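Local structure of acarbose Kinase Mak1 (Uncultured bacterium, 6WB4) at residues T63-G66 with V67-V71; V215-V218 with F219-R223; V40-L43 with P44-V48. The protein probably phosphorylates the antidiabetic drug acarbose with ATP as a carbohydrate kinase of the pfkB (ribokinase) family. All coordinates share one frame; numbering follows the deposited sequence.

Interactions 3, 1 and 2 follow one another along a single pfkB-family chain without touching. Interaction 1 is the one at the ligand site: Thr63 belongs to the glycan pocket and binds a calcium ion, and the side chain of Val67 is about 8 Å from ATP. Interaction 2, on a peripheral helix packed on the large sheet, has its centre about 26 Å from that of interaction 1, with the side chain of Val215 about 14 Å from ATP. Interaction 3 lies in the loop that follows strand 34-39 of the small sheet, about 31 Å from interaction 1 and 43 Å from interaction 2 between centres; its Leu43 side chain is about 12 Å from a bound AC1.

Interaction 1: residues T63-G66 with V67-V71. With CA (calcium ion), chain J.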
# COMPACT_ATOMS: atom_id res chain seq x y z
N THR B 63 15.97 1.73 1.34
CA THR B 63 16.98 1.26 0.41
C THR B 63 18.13 2.26 0.22
O THR B 63 19.32 1.89 0.30
CB THR B 63 16.32 0.96 -0.95
OG1 THR B 63 15.29 -0.02 -0.75
CG2 THR B 63 17.34 0.43 -1.95
N GLY B 64 17.78 3.51 -0.07
CA GLY B 64 18.81 4.54 -0.12
C GLY B 64 18.81 5.26 1.21
O GLY B 64 19.82 5.66 1.76
N ASN B 65 17.61 5.35 1.76
CA ASN B 65 17.32 6.13 2.94
C ASN B 65 17.98 5.63 4.23
O ASN B 65 18.37 6.42 5.08
CB ASN B 65 15.80 6.17 3.11
CG ASN B 65 15.37 6.93 4.33
OD1 ASN B 65 15.62 8.12 4.46
ND2 ASN B 65 14.70 6.23 5.24
N GLY B 66 18.13 4.33 4.37
CA GLY B 66 18.72 3.78 5.58
C GLY B 66 20.13 4.24 5.82
O GLY B 66 20.46 4.66 6.94
N VAL B 67 20.96 4.18 4.78
CA VAL B 67 22.36 4.58 4.88
C VAL B 67 22.51 6.06 5.23
O VAL B 67 23.29 6.42 6.12
CB VAL B 67 23.12 4.29 3.58
CG1 VAL B 67 24.53 4.85 3.66
CG2 VAL B 67 23.15 2.78 3.33
N ALA B 68 21.75 6.92 4.55
CA ALA B 68 21.78 8.36 4.83
C ALA B 68 21.43 8.66 6.28
O ALA B 68 22.06 9.51 6.93
CB ALA B 68 20.84 9.11 3.89
N LEU B 69 20.42 7.96 6.80
CA LEU B 69 19.96 8.14 8.17
C LEU B 69 21.00 7.67 9.19
O LEU B 69 21.27 8.36 10.17
CB LEU B 69 18.65 7.37 8.39
CG LEU B 69 17.31 8.00 8.03
CD1 LEU B 69 16.23 6.94 8.11
CD2 LEU B 69 16.98 9.16 8.99
N GLY B 70 21.58 6.50 8.93
CA GLY B 70 22.63 5.96 9.79
C GLY B 70 23.81 6.91 9.93
O GLY B 70 24.30 7.15 11.03
N VAL B 71 24.25 7.44 8.79
CA VAL B 71 25.36 8.38 8.75
C VAL B 71 25.04 9.67 9.51
O VAL B 71 25.85 10.18 10.29
CB VAL B 71 25.72 8.72 7.30
CG1 VAL B 71 26.67 9.90 7.26
CG2 VAL B 71 26.34 7.51 6.61
CA CA J . 21.73 1.17 -0.41
O HOH W 1 20.00 2.30 2.99
O HOH W 2 21.45 -0.55 -1.75
O HOH W 3 22.77 -0.17 1.31
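Asn65 and Leu69, one turn apart, meet through their side chains at an oblique angle, the amide nitrogen ND2 of Asn65 lying 3.3 Å from methyl CD1 of Leu69. With CG anti to the backbone N (chi1 179°), the Asn65 amide reaches along the helix to the leucine, although its CB sets off away from it. Leu69 also lays CB and CG against the Asn65 carbonyl, and CG is 3.5 Å from Asn65 O. Asn65 O also accepts the backbone N-H of Leu69, N to O 3.1 Å, while Asn65 ND2 makes a weak hydrogen bond to Gly61 O.

Both residues lie in the first turns of helix 65-73, which follows strand 57-60 in the pfkB fold and starts beside the substrate site, where Thr63 touches the acarviosine-type unit (AC1) of the bound glycan. Gly66 O takes the N-H of Gly70 at 2.9 Å, the next i to i+4 bond of the helix. Between Thr63 and Val67, a water accepts the Val67 N-H at 2.8 Å and donates a weak hydrogen bond to Thr63 O. Thr63 O also binds the calcium ion at 2.6 Å, together with two further waters. Val67 and Ala68 pack against Val28 of strand 24-29.

Interaction 2: residues V215-V218 with F219-R223; sequences VADV and FARGR
Helix 211-221 is the crossover of a beta-alpha-beta unit between strands 200-204 and 226-230, and its last turns bring Val215 against Phe219 and Asp217 against Arg221. Val215 and Phe219 run side by side and point the same way. Methyl CG1 of Val215, placed anti to the backbone N (chi1 171°), meets the phenyl ring at CE2, 3.6 Å away, with an oblique approach. Phe219 also touches Val227 of strand 226-230, which joins this apolar pair to the sheet.

On the more exposed side, the aliphatic part of Arg221 crosses the Asp217 carboxylate, and Asp217 OD1 is 3.3 Å from Arg221 CD. The bend at chi3 (52°) turns the guanidinium so that NE of Arg221 stays 4.4 Å from Asp217 OD1, beyond a salt bridge, although the carboxylate and guanidinium planes are only 22° apart. The attraction between the charges is therefore probably modest; the other carboxylate oxygen, OD2, is hydrogen-bonded to Tyr196 OH.

Along the backbone, the N-H groups of Phe219, Ala220 and Arg221 bond to the carbonyls of Val215, Ala216 and Asp217, respectively, with Phe219 N 3.1 Å from Val215 O. Gly222 is the first residue to leave helical geometry, and the chain then leads into strand 226-230. An amphipathic helix packed on a mainly parallel central sheet in this way is characteristic of the alpha/beta core of ribokinase-like kinases.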
# COMPACT_ATOMS: atom_id res chain seq x y z
N VAL B 215 34.29 -13.45 -4.61
CA VAL B 215 35.24 -12.48 -4.07
C VAL B 215 36.49 -12.38 -4.93
O VAL B 215 36.93 -11.28 -5.29
CB VAL B 215 35.67 -12.82 -2.63
CG1 VAL B 215 36.81 -11.92 -2.19
CG2 VAL B 215 34.50 -12.70 -1.66
N ALA B 216 37.05 -13.54 -5.29
CA ALA B 216 38.26 -13.61 -6.10
C ALA B 216 38.02 -12.93 -7.44
O ALA B 216 38.86 -12.17 -7.93
CB ALA B 216 38.68 -15.04 -6.30
N ASP B 217 36.86 -13.22 -8.02
CA ASP B 217 36.44 -12.58 -9.25
C ASP B 217 36.40 -11.06 -9.09
O ASP B 217 36.86 -10.34 -9.97
CB ASP B 217 35.07 -13.11 -9.67
CG ASP B 217 34.56 -12.45 -10.93
OD1 ASP B 217 35.29 -12.46 -11.94
OD2 ASP B 217 33.44 -11.92 -10.89
N VAL B 218 35.86 -10.59 -7.97
CA VAL B 218 35.72 -9.14 -7.74
C VAL B 218 37.07 -8.40 -7.69
O VAL B 218 37.20 -7.33 -8.28
CB VAL B 218 34.94 -8.87 -6.43
CG1 VAL B 218 35.03 -7.40 -6.01
CG2 VAL B 218 33.48 -9.29 -6.58
N PHE B 219 38.06 -8.99 -7.03
CA PHE B 219 39.40 -8.41 -6.99
C PHE B 219 40.15 -8.51 -8.32
O PHE B 219 40.98 -7.66 -8.65
CB PHE B 219 40.23 -9.08 -5.89
CG PHE B 219 39.78 -8.73 -4.51
CD1 PHE B 219 39.42 -7.43 -4.20
CD2 PHE B 219 39.73 -9.69 -3.52
CE1 PHE B 219 39.00 -7.10 -2.93
CE2 PHE B 219 39.33 -9.36 -2.25
CZ PHE B 219 38.96 -8.06 -1.95
N ALA B 220 39.90 -9.59 -9.06
CA ALA B 220 40.55 -9.80 -10.35
C ALA B 220 40.07 -8.79 -11.39
O ALA B 220 40.87 -8.26 -12.15
CB ALA B 220 40.30 -11.22 -10.85
N ARG B 221 38.77 -8.56 -11.42
CA ARG B 221 38.18 -7.75 -12.47
C ARG B 221 37.82 -6.34 -12.00
O ARG B 221 37.39 -5.51 -12.81
CB ARG B 221 36.93 -8.45 -13.01
CG ARG B 221 37.23 -9.77 -13.72
CD ARG B 221 35.99 -10.39 -14.35
NE ARG B 221 35.27 -9.44 -15.20
CZ ARG B 221 35.44 -9.34 -16.51
NH1 ARG B 221 36.31 -10.13 -17.13
NH2 ARG B 221 34.74 -8.45 -17.21
N GLY B 222 38.01 -6.05 -10.72
CA GLY B 222 37.57 -4.77 -10.15
C GLY B 222 38.57 -4.02 -9.29
O GLY B 222 39.66 -4.51 -9.02
N ARG B 223 38.17 -2.83 -8.82
CA ARG B 223 39.08 -1.96 -8.08
C ARG B 223 38.91 -2.03 -6.56
O ARG B 223 39.56 -1.29 -5.83
CB ARG B 223 38.89 -0.51 -8.52
CG ARG B 223 37.51 0.04 -8.21
CD ARG B 223 37.38 1.51 -8.57
NE ARG B 223 38.15 2.36 -7.67
CZ ARG B 223 39.26 3.00 -8.03
NH1 ARG B 223 39.71 2.88 -9.27
NH2 ARG B 223 39.91 3.76 -7.16

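Interaction 3: residues V40-L43 with P44-V48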
# COMPACT_ATOMS: atom_id res chain seq x y z
N VAL B 40 0.06 -8.61 8.23
CA VAL B 40 -0.84 -9.72 7.90
C VAL B 40 -0.74 -10.90 8.87
O VAL B 40 0.25 -11.06 9.57
CB VAL B 40 -0.58 -10.26 6.47
CG1 VAL B 40 -0.75 -9.15 5.44
CG2 VAL B 40 0.79 -10.93 6.36
N LYS B 41 -1.80 -11.72 8.87
CA LYS B 41 -1.90 -12.88 9.77
C LYS B 41 -0.76 -13.87 9.54
O LYS B 41 -0.09 -14.28 10.49
CB LYS B 41 -3.27 -13.57 9.60
CG LYS B 41 -3.48 -14.79 10.51
CD LYS B 41 -4.47 -15.82 9.93
CE LYS B 41 -5.92 -15.32 9.90
NZ LYS B 41 -6.54 -15.26 11.27
N SER B 42 -0.52 -14.26 8.29
CA SER B 42 0.54 -15.22 8.01
C SER B 42 1.04 -15.20 6.57
O SER B 42 0.34 -14.76 5.66
CB SER B 42 0.05 -16.64 8.33
OG SER B 42 -0.82 -17.12 7.31
N LEU B 43 2.26 -15.68 6.39
CA LEU B 43 2.82 -15.92 5.06
C LEU B 43 3.23 -17.39 4.98
O LEU B 43 4.13 -17.82 5.70
CB LEU B 43 4.02 -15.01 4.80
CG LEU B 43 3.71 -13.56 4.45
CD1 LEU B 43 4.99 -12.76 4.25
CD2 LEU B 43 2.84 -13.50 3.20
N PRO B 44 2.58 -18.17 4.10
CA PRO B 44 1.64 -17.80 3.03
C PRO B 44 0.29 -17.27 3.52
O PRO B 44 -0.16 -17.57 4.63
CB PRO B 44 1.46 -19.11 2.28
CG PRO B 44 1.61 -20.15 3.32
CD PRO B 44 2.65 -19.63 4.28
N LEU B 45 -0.34 -16.47 2.66
CA LEU B 45 -1.60 -15.82 2.96
C LEU B 45 -2.77 -16.79 3.16
O LEU B 45 -2.93 -17.74 2.40
CB LEU B 45 -1.95 -14.84 1.84
CG LEU B 45 -0.96 -13.67 1.67
CD1 LEU B 45 -1.43 -12.72 0.58
CD2 LEU B 45 -0.76 -12.93 2.99
N PRO B 46 -3.58 -16.53 4.20
CA PRO B 46 -4.86 -17.21 4.47
C PRO B 46 -5.78 -17.21 3.26
O PRO B 46 -5.68 -16.32 2.41
CB PRO B 46 -5.45 -16.38 5.61
CG PRO B 46 -4.26 -15.83 6.32
CD PRO B 46 -3.25 -15.54 5.24
N VAL B 47 -6.67 -18.19 3.19
CA VAL B 47 -7.50 -18.38 2.01
C VAL B 47 -8.83 -17.63 2.07
O VAL B 47 -9.85 -18.16 2.52
CB VAL B 47 -7.75 -19.89 1.77
CG1 VAL B 47 -6.50 -20.56 1.24
CG2 VAL B 47 -8.23 -20.58 3.06
N VAL B 48 -8.82 -16.38 1.61
CA VAL B 48 -10.02 -15.56 1.63
C VAL B 48 -10.04 -14.54 0.48
O VAL B 48 -8.99 -14.19 -0.06
CB VAL B 48 -10.17 -14.83 2.98
CG1 VAL B 48 -9.23 -13.64 3.06
CG2 VAL B 48 -11.61 -14.40 3.21
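Pro44 receives the hydroxyl of Ser42 at its carbonyl: Ser42 OG donates to Pro44 O over 2.8 Å, two residues on. The serine oxygen sits between its own backbone N and carbonyl carbon (chi1 77°), which swings it toward this acceptor, and it approaches tilted 24° from the carbonyl plane. The peptide bond between Leu43 and Pro44 is cis, and with the proline at the third position residues 42-45 form a type VIb turn; the bond from Ser42 OG to Pro44 O lies within that turn.

Leu45 comes next and turns its isobutyl end back over the first segment. Its CD2 lies 3.7 Å from CD2 of Leu43, the two leucines running side by side and pointing the same way. Leu45 CD2 is also 3.4 Å from Ser42 O and 4.2 Å from Val40 CG2. The CA of Leu45 makes a CH...O contact of 3.5 Å with Ser42 O, with 141° at the hydrogen.

The loop carrying this turn connects strand 34-39 with strand 51-52. Strand 34-39 belongs to the small sheet that projects from the main domain, which in ribokinase-like kinases serves as a lid over the substrate site, and probably does so here.

Pro46 then lays its ring against Lys41 and Ser42. CG of Pro46 meets the aliphatic chain of Lys41 at CD, 3.6 Å away, where the lysine crosses the ring obliquely. CD of Pro46 lies the same 3.6 Å from Ser42 OG, placing the hydroxyl beside the ring as well as the Pro44 carbonyl. Further along, Val48 packs on Met127 of the second subunit, as does Leu45, which makes this loop part of the dimer interface.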